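Local coordinates for protein putative anti-sigma factor antagonist TM_1081 (Thermotoga maritima, PDB 3F43) that probably acts as an anti-anti-sigma factor, a STAS-domain protein that counteracts an anti-sigma factor and so releases a sigma factor from inhibition, at residues L31-K40 / D66-N75. Sequence-based numbering, arbitrary orientation.
Sequences LNIENAHLFK and DSFSLGVIVN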
ATOM      1  N   LEU A  31       8.970   8.855  -5.890  0.50 33.81           N
ATOM      2  CA  LEU A  31       7.784   8.744  -5.040  0.50 31.97           C
ATOM      3  C   LEU A  31       8.028   7.593  -4.096  0.50 31.66           C
ATOM      4  O   LEU A  31       8.169   6.437  -4.537  0.50 34.06           O
ATOM      5  CB  LEU A  31       6.542   8.435  -5.865  0.50 32.22           C
ATOM      6  CG  LEU A  31       6.029   9.569  -6.722  0.50 30.87           C
ATOM      7  CD1 LEU A  31       4.780   9.067  -7.433  0.50 30.47           C
ATOM      8  CD2 LEU A  31       5.781  10.799  -5.847  0.50 26.26           C
ATOM      9  N   ASN A  32       8.120   7.909  -2.811  1.00 26.61           N
ATOM     10  CA  ASN A  32       8.552   6.934  -1.784  1.00 26.61           C
ATOM     11  C   ASN A  32       8.088   7.406  -0.414  1.00 24.31           C
ATOM     12  O   ASN A  32       7.344   8.382  -0.350  1.00 22.21           O
ATOM     13  CB  ASN A  32      10.066   6.712  -1.849  1.00 26.97           C
ATOM     14  CG  ASN A  32      10.875   8.002  -1.569  1.00 31.79           C
ATOM     15  OD1 ASN A  32      10.401   8.923  -0.885  1.00 30.38           O
ATOM     16  ND2 ASN A  32      12.113   8.065  -2.090  1.00 37.35           N
ATOM     17  N   ILE A  33       8.503   6.731   0.645  1.00 20.36           N
ATOM     18  CA  ILE A  33       8.104   7.025   2.019  1.00 21.14           C
ATOM     19  C   ILE A  33       8.247   8.507   2.386  1.00 21.66           C
ATOM     20  O   ILE A  33       7.416   9.039   3.110  1.00 21.23           O
ATOM     21  CB  ILE A  33       8.850   6.118   3.040  1.00 18.73           C
ATOM     22  CG1 ILE A  33       8.347   6.324   4.462  1.00 21.61           C
ATOM     23  CG2 ILE A  33      10.398   6.259   2.944  1.00 21.25           C
ATOM     24  CD1 ILE A  33       8.825   5.264   5.443  1.00 21.12           C
ATOM     25  N   GLU A  34       9.275   9.177   1.894  1.00 22.50           N
ATOM     26  CA  GLU A  34       9.475  10.573   2.273  1.00 21.92           C
ATOM     27  C   GLU A  34       8.401  11.543   1.758  1.00 23.05           C
ATOM     28  O   GLU A  34       8.043  12.513   2.511  1.00 21.60           O
ATOM     29  CB  GLU A  34      10.862  11.052   1.841  1.00 20.47           C
ATOM     30  CG  GLU A  34      11.984  10.466   2.683  1.00 26.92           C
ATOM     31  CD  GLU A  34      13.380  11.012   2.359  1.00 30.03           C
ATOM     32  OE1 GLU A  34      13.721  11.131   1.158  1.00 44.55           O
ATOM     33  OE2 GLU A  34      14.141  11.281   3.321  1.00 48.08           O
ATOM     34  N   ASN A  35       7.902  11.303   0.547  1.00 19.26           N
ATOM     35  CA  ASN A  35       6.898  12.172  -0.097  1.00 20.22           C
ATOM     36  C   ASN A  35       5.522  11.577  -0.346  1.00 18.88           C
ATOM     37  O   ASN A  35       4.625  12.236  -0.892  1.00 21.41           O
ATOM     38  CB  ASN A  35       7.465  12.886  -1.329  1.00 21.14           C
ATOM     39  CG  ASN A  35       7.729  11.967  -2.456  1.00 27.21           C
ATOM     40  OD1 ASN A  35       7.568  10.748  -2.318  1.00 29.33           O
ATOM     41  ND2 ASN A  35       8.134  12.536  -3.608  1.00 29.91           N
ATOM     42  N   ALA A  36       5.326  10.306   0.028  1.00 20.28           N
ATOM     43  CA  ALA A  36       4.104   9.620  -0.335  1.00 20.41           C
ATOM     44  C   ALA A  36       2.851  10.289   0.203  1.00 19.51           C
ATOM     45  O   ALA A  36       1.927  10.519  -0.540  1.00 23.18           O
ATOM     46  CB  ALA A  36       4.146   8.134   0.074  1.00 22.05           C
ATOM     47  N   HIS A  37       2.815  10.598   1.505  1.00 19.95           N
ATOM     48  CA  HIS A  37       1.626  11.243   2.097  1.00 20.73           C
ATOM     49  C   HIS A  37       1.393  12.613   1.498  1.00 21.18           C
ATOM     50  O   HIS A  37       0.264  12.972   1.166  1.00 21.93           O
ATOM     51  CB  HIS A  37       1.740  11.376   3.608  1.00 18.39           C
ATOM     52  CG  HIS A  37       0.581  12.080   4.227  1.00 23.51           C
ATOM     53  ND1 HIS A  37      -0.721  11.616   4.097  1.00 24.53           N
ATOM     54  CD2 HIS A  37       0.510  13.226   4.941  1.00 22.20           C
ATOM     55  CE1 HIS A  37      -1.530  12.457   4.716  1.00 23.51           C
ATOM     56  NE2 HIS A  37      -0.813  13.449   5.223  1.00 23.34           N
ATOM     57  N   LEU A  38       2.457  13.383   1.310  1.00 19.60           N
ATOM     58  CA  LEU A  38       2.325  14.716   0.689  1.00 20.04           C
ATOM     59  C   LEU A  38       1.696  14.638  -0.700  1.00 21.02           C
ATOM     60  O   LEU A  38       0.810  15.435  -1.045  1.00 21.37           O
ATOM     61  CB  LEU A  38       3.708  15.368   0.589  1.00 21.91           C
ATOM     62  CG  LEU A  38       3.741  16.815   0.085  1.00 20.08           C
ATOM     63  CD1 LEU A  38       3.081  17.752   1.088  1.00 22.59           C
ATOM     64  CD2 LEU A  38       5.158  17.255  -0.158  1.00 22.42           C
ATOM     65  N   PHE A  39       2.162  13.680  -1.501  1.00 21.07           N
ATOM     66  CA  PHE A  39       1.652  13.484  -2.849  1.00 20.61           C
ATOM     67  C   PHE A  39       0.195  13.025  -2.836  1.00 20.40           C
ATOM     68  O   PHE A  39      -0.644  13.538  -3.582  1.00 22.76           O
ATOM     69  CB  PHE A  39       2.588  12.510  -3.598  1.00 21.63           C
ATOM     70  CG  PHE A  39       2.240  12.313  -5.066  1.00 21.24           C
ATOM     71  CD1 PHE A  39       2.606  13.238  -6.012  1.00 26.69           C
ATOM     72  CD2 PHE A  39       1.542  11.205  -5.458  1.00 27.90           C
ATOM     73  CE1 PHE A  39       2.302  13.023  -7.362  1.00 27.69           C
ATOM     74  CE2 PHE A  39       1.227  10.994  -6.812  1.00 27.33           C
ATOM     75  CZ  PHE A  39       1.597  11.912  -7.728  1.00 25.19           C
ATOM     76  N   LYS A  40      -0.100  12.043  -1.998  1.00 22.40           N
ATOM     77  CA  LYS A  40      -1.463  11.514  -1.870  1.00 21.58           C
ATOM     78  C   LYS A  40      -2.454  12.637  -1.507  1.00 22.05           C
ATOM     79  O   LYS A  40      -3.492  12.801  -2.164  1.00 21.70           O
ATOM     80  CB  LYS A  40      -1.472  10.434  -0.786  1.00 25.47           C
ATOM     81  CG  LYS A  40      -2.819   9.712  -0.637  1.00 25.73           C
ATOM     82  CD  LYS A  40      -3.702  10.394   0.384  1.00 29.89           C
ATOM     83  CE  LYS A  40      -4.827   9.489   0.830  1.00 33.66           C
ATOM     84  NZ  LYS A  40      -5.678  10.255   1.773  1.00 34.69           N
ATOM     85  N   ASP A  66       8.271   2.148  -3.531  1.00 21.00           N
ATOM     86  CA  ASP A  66       8.329   1.396  -2.283  1.00 21.62           C
ATOM     87  C   ASP A  66       6.919   1.111  -1.785  1.00 19.01           C
ATOM     88  O   ASP A  66       5.919   1.419  -2.480  1.00 21.74           O
ATOM     89  CB  ASP A  66       9.278   2.083  -1.262  1.00 21.39           C
ATOM     90  CG  ASP A  66       8.718   3.379  -0.614  1.00 20.07           C
ATOM     91  OD1 ASP A  66       7.518   3.672  -0.762  1.00 19.18           O
ATOM     92  OD2 ASP A  66       9.552   4.059   0.085  1.00 22.06           O
ATOM     93  N   SER A  67       6.799   0.529  -0.586  1.00 20.20           N
ATOM     94  CA  SER A  67       5.494   0.121  -0.090  1.00 19.93           C
ATOM     95  C   SER A  67       4.583   1.315   0.137  1.00 19.58           C
ATOM     96  O   SER A  67       3.367   1.212  -0.028  1.00 20.08           O
ATOM     97  CB  SER A  67       5.623  -0.705   1.190  1.00 20.01           C
ATOM     98  OG  SER A  67       6.132   0.056   2.271  1.00 20.17           O
ATOM     99  N   PHE A  68       5.172   2.452   0.511  1.00 19.28           N
ATOM    100  CA  PHE A  68       4.397   3.672   0.717  1.00 21.50           C
ATOM    101  C   PHE A  68       3.891   4.261  -0.564  1.00 22.99           C
ATOM    102  O   PHE A  68       2.702   4.643  -0.640  1.00 26.04           O
ATOM    103  CB  PHE A  68       5.206   4.719   1.530  1.00 21.13           C
ATOM    104  CG  PHE A  68       5.177   4.489   3.004  1.00 22.08           C
ATOM    105  CD1 PHE A  68       5.736   3.352   3.560  1.00 24.79           C
ATOM    106  CD2 PHE A  68       4.610   5.424   3.842  1.00 24.04           C
ATOM    107  CE1 PHE A  68       5.681   3.136   4.918  1.00 26.23           C
ATOM    108  CE2 PHE A  68       4.589   5.230   5.202  1.00 21.72           C
ATOM    109  CZ  PHE A  68       5.116   4.085   5.749  1.00 21.54           C
ATOM    110  N   SER A  69       4.699   4.276  -1.612  1.00 23.26           N
ATOM    111  CA  SER A  69       4.182   4.801  -2.892  1.00 28.70           C
ATOM    112  C   SER A  69       3.148   3.817  -3.472  1.00 27.45           C
ATOM    113  O   SER A  69       2.137   4.225  -4.076  1.00 26.84           O
ATOM    114  CB  SER A  69       5.278   5.215  -3.883  1.00 37.90           C
ATOM    115  OG  SER A  69       6.484   4.467  -3.805  1.00 26.09           O
ATOM    116  N   LEU A  70       3.322   2.527  -3.219  1.00 24.96           N
ATOM    117  CA  LEU A  70       2.296   1.569  -3.621  1.00 26.64           C
ATOM    118  C   LEU A  70       0.992   1.824  -2.875  1.00 24.12           C
ATOM    119  O   LEU A  70      -0.097   1.754  -3.454  1.00 24.77           O
ATOM    120  CB  LEU A  70       2.700   0.123  -3.354  1.00 29.04           C
ATOM    121  CG  LEU A  70       3.465  -0.589  -4.428  1.00 34.53           C
ATOM    122  CD1 LEU A  70       3.928  -1.965  -3.874  1.00 35.33           C
ATOM    123  CD2 LEU A  70       2.594  -0.730  -5.704  1.00 28.99           C
ATOM    124  N   GLY A  71       1.064   2.113  -1.578  1.00 24.44           N
ATOM    125  CA  GLY A  71      -0.134   2.409  -0.814  1.00 25.62           C
ATOM    126  C   GLY A  71      -0.886   3.615  -1.370  1.00 25.34           C
ATOM    127  O   GLY A  71      -2.125   3.617  -1.438  1.00 25.04           O
ATOM    128  N   VAL A  72      -0.144   4.618  -1.816  1.00 27.24           N
ATOM    129  CA  VAL A  72      -0.746   5.791  -2.465  1.00 26.66           C
ATOM    130  C   VAL A  72      -1.449   5.412  -3.776  1.00 24.26           C
ATOM    131  O   VAL A  72      -2.606   5.804  -4.019  1.00 23.99           O
ATOM    132  CB  VAL A  72       0.226   6.932  -2.590  1.00 31.29           C
ATOM    133  CG1 VAL A  72      -0.361   8.042  -3.496  1.00 33.11           C
ATOM    134  CG2 VAL A  72       0.566   7.420  -1.129  1.00 30.72           C
ATOM    135  N   ILE A  73      -0.777   4.613  -4.608  1.00 22.53           N
ATOM    136  CA  ILE A  73      -1.376   4.122  -5.836  1.00 24.24           C
ATOM    137  C   ILE A  73      -2.680   3.365  -5.555  1.00 24.16           C
ATOM    138  O   ILE A  73      -3.714   3.587  -6.210  1.00 23.00           O
ATOM    139  CB  ILE A  73      -0.389   3.268  -6.618  1.00 25.38           C
ATOM    140  CG1 ILE A  73       0.737   4.178  -7.128  1.00 27.84           C
ATOM    141  CG2 ILE A  73      -1.069   2.513  -7.759  1.00 26.02           C
ATOM    142  CD1 ILE A  73       1.892   3.408  -7.763  1.00 28.53           C
ATOM    143  N   VAL A  74      -2.642   2.510  -4.539  1.00 22.56           N
ATOM    144  CA  VAL A  74      -3.811   1.768  -4.128  1.00 22.66           C
ATOM    145  C   VAL A  74      -4.926   2.691  -3.671  1.00 22.13           C
ATOM    146  O   VAL A  74      -6.075   2.466  -4.007  1.00 23.28           O
ATOM    147  CB  VAL A  74      -3.447   0.689  -3.078  1.00 22.76           C
ATOM    148  CG1 VAL A  74      -4.710   0.135  -2.367  1.00 25.37           C
ATOM    149  CG2 VAL A  74      -2.625  -0.415  -3.728  1.00 24.05           C
ATOM    150  N   ASN A  75      -4.580   3.730  -2.898  1.00 23.60           N
ATOM    151  CA  ASN A  75      -5.607   4.647  -2.428  1.00 24.47           C
ATOM    152  C   ASN A  75      -6.269   5.387  -3.578  1.00 22.88           C
ATOM    153  O   ASN A  75      -7.489   5.599  -3.587  1.00 22.17           O
ATOM    154  CB  ASN A  75      -5.017   5.643  -1.442  1.00 26.66           C
ATOM    155  CG  ASN A  75      -4.836   5.054  -0.068  1.00 35.13           C
ATOM    156  OD1 ASN A  75      -5.620   4.223   0.374  1.00 43.10           O
ATOM    157  ND2 ASN A  75      -3.803   5.512   0.618  1.00 41.24           N
TER
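S69 OG lies between two backbone groups, giving its proton to L31 O at 2.7 Å and accepting from D66 N at 2.9 Å. The hydroxyl meets the L31 carbonyl from well above its plane. D66 repays S69: its OD1 takes the amide of S69, closing a capping box at the start of helix 67-83. OD1 also accepts a weak bond from F68 N. The other oxygen, OD2, reaches across to I33 N at 2.9 Å on its syn side. The two oxygens of a carboxylate thus let D66 serve both segments, with CG held between its backbone N and carbonyl carbon (chi1 74°). It caps its own helix, which begins at S67, the probable phosphorylation site by analogy with relatives and unmodified here, and anchors the turn before the other, where N32 OD1 accepts from E34 N as an Asx turn.

Beyond the polar end, I33 lays CG1 over the centre of the F68 ring, a CH-pi contact of 3.8 Å only 6° off the ring normal. A36, small enough to sit between F68 and V72, puts CB 3.8 Å from V72 CG2. The two methyls of V72 diverge, CG2 to A36 and K40, CG1 to the edge of the F39 ring and also to K40, which contributes mainly the aliphatic base of its chain.

Segments 36-40 and 67-75 run nearly parallel, 18° apart, in the SpoIIAA-like STAS fold. T103 and I108 of the second subunit pack on D66 and F68, respectively, while F39 and I73 set both helices against L57 of strand 54-58.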